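Beta-galactoside alpha-2,6-sialyltransferase (Photobacterium sp., PDB 2Z4T) probably transfers sialic acid from CMP-sialic acid to galactose-containing acceptors such as lactose, forming an alpha-2,6 linkage. Local coordinates at residues 57-62 / 90-95; 65-70 / 77-82. All blocks are in the same frame, centred on the assembly; numbering follows the deposited sequence.

Contact 1. Residues 57-62 / 90-95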
# COMPACT_ATOMS: atom_id res chain seq x y z
N TRP A 57 -22.58 40.60 2.54
CA TRP A 57 -21.68 39.55 3.03
C TRP A 57 -20.95 40.05 4.28
O TRP A 57 -20.47 41.19 4.31
CB TRP A 57 -20.64 39.18 2.00
CG TRP A 57 -21.05 38.16 0.99
CD1 TRP A 57 -21.31 38.38 -0.33
CD2 TRP A 57 -21.22 36.75 1.21
NE1 TRP A 57 -21.62 37.19 -0.95
CE2 TRP A 57 -21.57 36.17 -0.03
CE3 TRP A 57 -21.11 35.91 2.34
CZ2 TRP A 57 -21.84 34.80 -0.17
CZ3 TRP A 57 -21.36 34.54 2.19
CH2 TRP A 57 -21.72 34.00 0.94
N VAL A 58 -20.87 39.21 5.31
CA VAL A 58 -20.27 39.63 6.57
C VAL A 58 -19.43 38.51 7.17
O VAL A 58 -19.90 37.38 7.36
CB VAL A 58 -21.34 40.09 7.59
CG1 VAL A 58 -20.68 40.41 8.94
CG2 VAL A 58 -22.10 41.29 7.07
N GLN A 59 -18.17 38.82 7.47
CA GLN A 59 -17.37 37.87 8.21
C GLN A 59 -17.85 37.86 9.65
O GLN A 59 -17.97 38.89 10.32
CB GLN A 59 -15.89 38.17 8.14
CG GLN A 59 -15.08 37.07 8.78
CD GLN A 59 -13.60 37.30 8.70
OE1 GLN A 59 -12.86 36.91 9.60
NE2 GLN A 59 -13.16 37.93 7.62
N THR A 60 -18.09 36.66 10.12
CA THR A 60 -18.90 36.46 11.27
C THR A 60 -18.16 35.67 12.36
O THR A 60 -18.52 35.70 13.53
CB THR A 60 -20.23 35.87 10.75
OG1 THR A 60 -21.24 36.88 10.87
CG2 THR A 60 -20.63 34.64 11.43
N CYS A 61 -17.08 35.00 11.97
CA CYS A 61 -16.18 34.41 12.93
C CYS A 61 -14.84 34.24 12.23
O CYS A 61 -14.77 34.26 11.01
CB CYS A 61 -16.72 33.08 13.45
SG CYS A 61 -16.26 31.65 12.48
N GLY A 62 -13.78 34.07 13.01
CA GLY A 62 -12.43 33.93 12.48
C GLY A 62 -11.60 35.13 12.88
O GLY A 62 -12.09 36.24 12.95
N TYR A 90 -13.47 29.81 9.79
CA TYR A 90 -13.89 31.17 9.42
C TYR A 90 -15.36 31.13 8.97
O TYR A 90 -15.76 30.20 8.27
CB TYR A 90 -12.96 31.76 8.33
CG TYR A 90 -11.66 32.26 8.92
CD1 TYR A 90 -10.65 31.38 9.28
CD2 TYR A 90 -11.48 33.62 9.19
CE1 TYR A 90 -9.48 31.83 9.88
CE2 TYR A 90 -10.32 34.09 9.79
CZ TYR A 90 -9.32 33.20 10.12
OH TYR A 90 -8.18 33.67 10.71
N CYS A 91 -16.14 32.12 9.39
CA CYS A 91 -17.57 32.18 9.08
C CYS A 91 -17.95 33.42 8.29
O CYS A 91 -17.44 34.52 8.55
CB CYS A 91 -18.39 32.21 10.35
SG CYS A 91 -18.00 30.99 11.59
N PHE A 92 -18.87 33.25 7.34
CA PHE A 92 -19.38 34.33 6.50
C PHE A 92 -20.89 34.17 6.35
O PHE A 92 -21.39 33.09 6.01
CB PHE A 92 -18.68 34.32 5.14
CG PHE A 92 -17.19 34.46 5.23
CD1 PHE A 92 -16.38 33.34 5.30
CD2 PHE A 92 -16.60 35.71 5.33
CE1 PHE A 92 -14.99 33.45 5.42
CE2 PHE A 92 -15.21 35.84 5.45
CZ PHE A 92 -14.40 34.71 5.50
N ASP A 93 -21.62 35.24 6.62
CA ASP A 93 -23.07 35.20 6.51
C ASP A 93 -23.53 36.04 5.34
O ASP A 93 -23.28 37.24 5.31
CB ASP A 93 -23.72 35.76 7.78
CG ASP A 93 -23.40 34.94 9.02
OD1 ASP A 93 -24.10 35.15 10.03
OD2 ASP A 93 -22.45 34.13 8.98
N PHE A 94 -24.21 35.41 4.39
CA PHE A 94 -24.82 36.13 3.25
C PHE A 94 -26.29 36.44 3.53
O PHE A 94 -27.04 35.56 3.96
CB PHE A 94 -24.71 35.30 1.97
CG PHE A 94 -25.55 35.81 0.82
CD1 PHE A 94 -25.06 36.76 -0.06
CD2 PHE A 94 -26.84 35.29 0.59
CE1 PHE A 94 -25.84 37.22 -1.14
CE2 PHE A 94 -27.62 35.75 -0.49
CZ PHE A 94 -27.12 36.71 -1.34
N ASN A 95 -26.69 37.69 3.28
CA ASN A 95 -28.12 38.05 3.27
C ASN A 95 -28.49 38.70 1.95
O ASN A 95 -27.76 39.55 1.45
CB ASN A 95 -28.50 39.00 4.41
CG ASN A 95 -28.66 38.29 5.74
OD1 ASN A 95 -29.70 37.68 6.01
ND2 ASN A 95 -27.63 38.37 6.59
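Val58 and Asp93 form a hydrogen-bonded antiparallel pair, and one pair further on, past Gln59 and Phe92, a classic beta bulge sets Thr60 and Cys61 together against Cys91. The contact joins strand 52-61 to strand 88-98 in the immunoglobulin-like beta-sandwich domain of this enzyme. Val58 N gives its hydrogen to Asp93 O at 3.1 Å. The return bond, from Asp93 N to Val58 O, is shorter at 2.8 Å. Together they satisfy the backbone N and O of both residues. At the bulge Cys91 O takes two donors. Thr60 N binds Cys91 O at 2.7 Å, and Cys61 N adds a weak bond to Cys91 O at 3.5 Å. Cys91 N is satisfied in turn by Cys61 O, at 3.0 Å and nearly straight (175°). Tyr90, Phe92 and Phe94 turn their backbone bonds the other way, to Leu110, Val108 and Thr106 of strand 103-122.

Trp57, Gln59, Phe92 and Phe94 have their side chains on one face of the sheet. Phe94 CB sits over the face of the Trp57 six-membered ring, 3.4 Å from its centroid, while the Phe94 ring itself lies oblique to the indole. Trp57 is buried, and its NE1 finds its acceptor outside the pair, on Ile75 O. Beside them, the CB and CG of Gln59 run along the Phe92 ring. Tyr90 OH is bonded to Gln64 N, and its ring carries Gly62 CA over one face, 3.7 Å from the centroid.

The other face holds Val58, Asp93 and the two cysteines. Cys61 SG lies between its own backbone N and carbonyl carbon (chi1 88°), which turns it to Cys91. The disulfide closes there, Cys61 SG to Cys91 SG, at 2.1 Å with a chi3 of 71°.

Contact 2. Residues 65-70 / 77-82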
# COMPACT_ATOMS: atom_id res chain seq x y z
N GLN A 65 -9.01 39.08 9.23
CA GLN A 65 -10.05 39.70 8.39
C GLN A 65 -9.83 39.36 6.93
O GLN A 65 -8.79 39.67 6.37
CB GLN A 65 -10.03 41.21 8.60
CG GLN A 65 -10.66 41.63 9.87
CD GLN A 65 -12.16 41.59 9.77
OE1 GLN A 65 -12.76 42.32 8.98
NE2 GLN A 65 -12.79 40.72 10.55
N LEU A 66 -10.81 38.73 6.30
CA LEU A 66 -10.63 38.19 4.94
C LEU A 66 -11.43 38.92 3.87
O LEU A 66 -11.13 38.78 2.67
CB LEU A 66 -10.99 36.69 4.89
CG LEU A 66 -10.37 35.70 5.86
CD1 LEU A 66 -10.70 34.29 5.39
CD2 LEU A 66 -8.87 35.88 5.99
N LEU A 67 -12.44 39.68 4.30
CA LEU A 67 -13.33 40.38 3.37
C LEU A 67 -12.88 41.82 3.06
O LEU A 67 -13.01 42.73 3.89
CB LEU A 67 -14.75 40.34 3.92
CG LEU A 67 -15.83 39.77 3.03
CD1 LEU A 67 -15.35 38.53 2.30
CD2 LEU A 67 -17.02 39.45 3.90
N THR A 68 -12.38 42.03 1.85
CA THR A 68 -11.63 43.25 1.51
C THR A 68 -12.44 44.37 0.81
O THR A 68 -11.90 45.07 -0.05
CB THR A 68 -10.31 42.93 0.70
OG1 THR A 68 -10.65 42.26 -0.53
CG2 THR A 68 -9.33 42.04 1.52
N GLU A 69 -13.71 44.55 1.19
CA GLU A 69 -14.58 45.66 0.70
C GLU A 69 -15.14 45.58 -0.73
O GLU A 69 -16.33 45.86 -0.92
CB GLU A 69 -13.98 47.06 0.96
CG GLU A 69 -14.58 47.75 2.18
CD GLU A 69 -14.22 49.24 2.31
OE1 GLU A 69 -13.54 49.81 1.41
OE2 GLU A 69 -14.64 49.84 3.33
N GLN A 70 -14.33 45.24 -1.73
CA GLN A 70 -14.88 44.95 -3.06
C GLN A 70 -15.27 43.47 -3.16
O GLN A 70 -16.03 43.08 -4.06
CB GLN A 70 -13.95 45.41 -4.21
CG GLN A 70 -14.65 45.63 -5.61
CD GLN A 70 -15.94 46.53 -5.60
OE1 GLN A 70 -16.95 46.18 -6.24
NE2 GLN A 70 -15.90 47.66 -4.90
N LEU A 77 -19.23 34.63 -3.03
CA LEU A 77 -18.21 34.90 -2.02
C LEU A 77 -16.81 34.59 -2.54
O LEU A 77 -16.51 33.45 -2.90
CB LEU A 77 -18.48 34.06 -0.77
CG LEU A 77 -17.43 34.08 0.34
CD1 LEU A 77 -17.47 35.40 1.15
CD2 LEU A 77 -17.55 32.85 1.24
N SER A 78 -15.96 35.60 -2.56
CA SER A 78 -14.60 35.42 -3.00
C SER A 78 -13.61 35.78 -1.88
O SER A 78 -13.57 36.93 -1.42
CB SER A 78 -14.35 36.25 -4.25
OG SER A 78 -13.42 35.58 -5.06
N VAL A 79 -12.85 34.79 -1.42
CA VAL A 79 -11.85 34.97 -0.37
C VAL A 79 -10.65 34.05 -0.52
O VAL A 79 -10.74 32.97 -1.10
CB VAL A 79 -12.42 34.77 1.06
CG1 VAL A 79 -13.12 36.04 1.52
CG2 VAL A 79 -13.37 33.59 1.13
N VAL A 80 -9.53 34.49 0.03
CA VAL A 80 -8.31 33.72 0.06
C VAL A 80 -8.14 33.29 1.51
O VAL A 80 -8.23 34.13 2.41
CB VAL A 80 -7.12 34.59 -0.40
CG1 VAL A 80 -5.84 33.79 -0.44
CG2 VAL A 80 -7.40 35.18 -1.80
N ALA A 81 -7.94 32.00 1.75
CA ALA A 81 -7.70 31.50 3.10
C ALA A 81 -6.41 32.13 3.60
O ALA A 81 -5.50 32.34 2.81
CB ALA A 81 -7.57 30.00 3.07
N PRO A 82 -6.33 32.44 4.91
CA PRO A 82 -5.15 33.12 5.44
C PRO A 82 -3.98 32.16 5.63
O PRO A 82 -4.16 30.94 5.46
CB PRO A 82 -5.62 33.63 6.80
CG PRO A 82 -6.63 32.66 7.23
CD PRO A 82 -7.30 32.13 5.97
O HOH W 1 -9.70 37.53 0.99
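Leu66 sets CG anti to its carbonyl carbon (chi1 -53°), which brings both methyls near Val80 O and Pro82. Leu67 has an unusual, partly eclipsed first torsion (chi1 -125°), and this brings CD1 up to Leu77 and Val79. The contact lays the loop after strand 52-61 against strand 77-80 within the beta-sandwich domain.

Leu67 CD1 meets Val79 CG1 at 3.4 Å, a close methyl-to-methyl contact. Leu67 CD1 also touches Leu77 CD1 at 4.0 Å, where the two leucine side chains cross at about a right angle. Val79 CG1 is shared by both loop leucines, since it also lies 3.6 Å from Leu66 O. Further along, Leu66 CD2 rests 4.0 Å from Pro82 CB. Leu66 CD1 comes to 3.9 Å from Val80 O.

No direct hydrogen bond joins the two segments. One water lies between them instead. It accepts from Val80 N at 3.2 Å and points a hydrogen at Leu66 O, though that distance is short enough to make its exact position doubtful. Strand 77-80 spends other backbone bonds on strand 39-42, where Leu77 pairs with Leu42 and Val79 with Val40. Ser78 OG is bonded to Tyr39 OH.

The loop is therefore held on strand 77-80 and the proline just after it by contact between apolar side chains, leucine and valine methyls and the proline ring, with a water, doubtful in its exact position, between Leu66 O and Val80 N.

Overall arrangement
Contacts 1 and 2 lie about 10 Å apart between centres, in the same N-terminal beta-sandwich domain. Both sit about 40 Å from the centre of the chain and away from the CMP, glycan and magnesium sites. Along the chain the order is 57-62, 65-70, 77-82, 90-95, so contact 2 is nested inside the loop that contact 1 closes. Contact 1 pairs two strands of the larger sheet. Contact 2 involves strand 77-80, which pairs with strand 39-42 in a separate small sheet. The two contacts meet directly: Leu67 and Leu77 touch Trp57, and Leu66 and Leu67 touch Phe92. Shared apolar side chains thus join the two sheets of this domain.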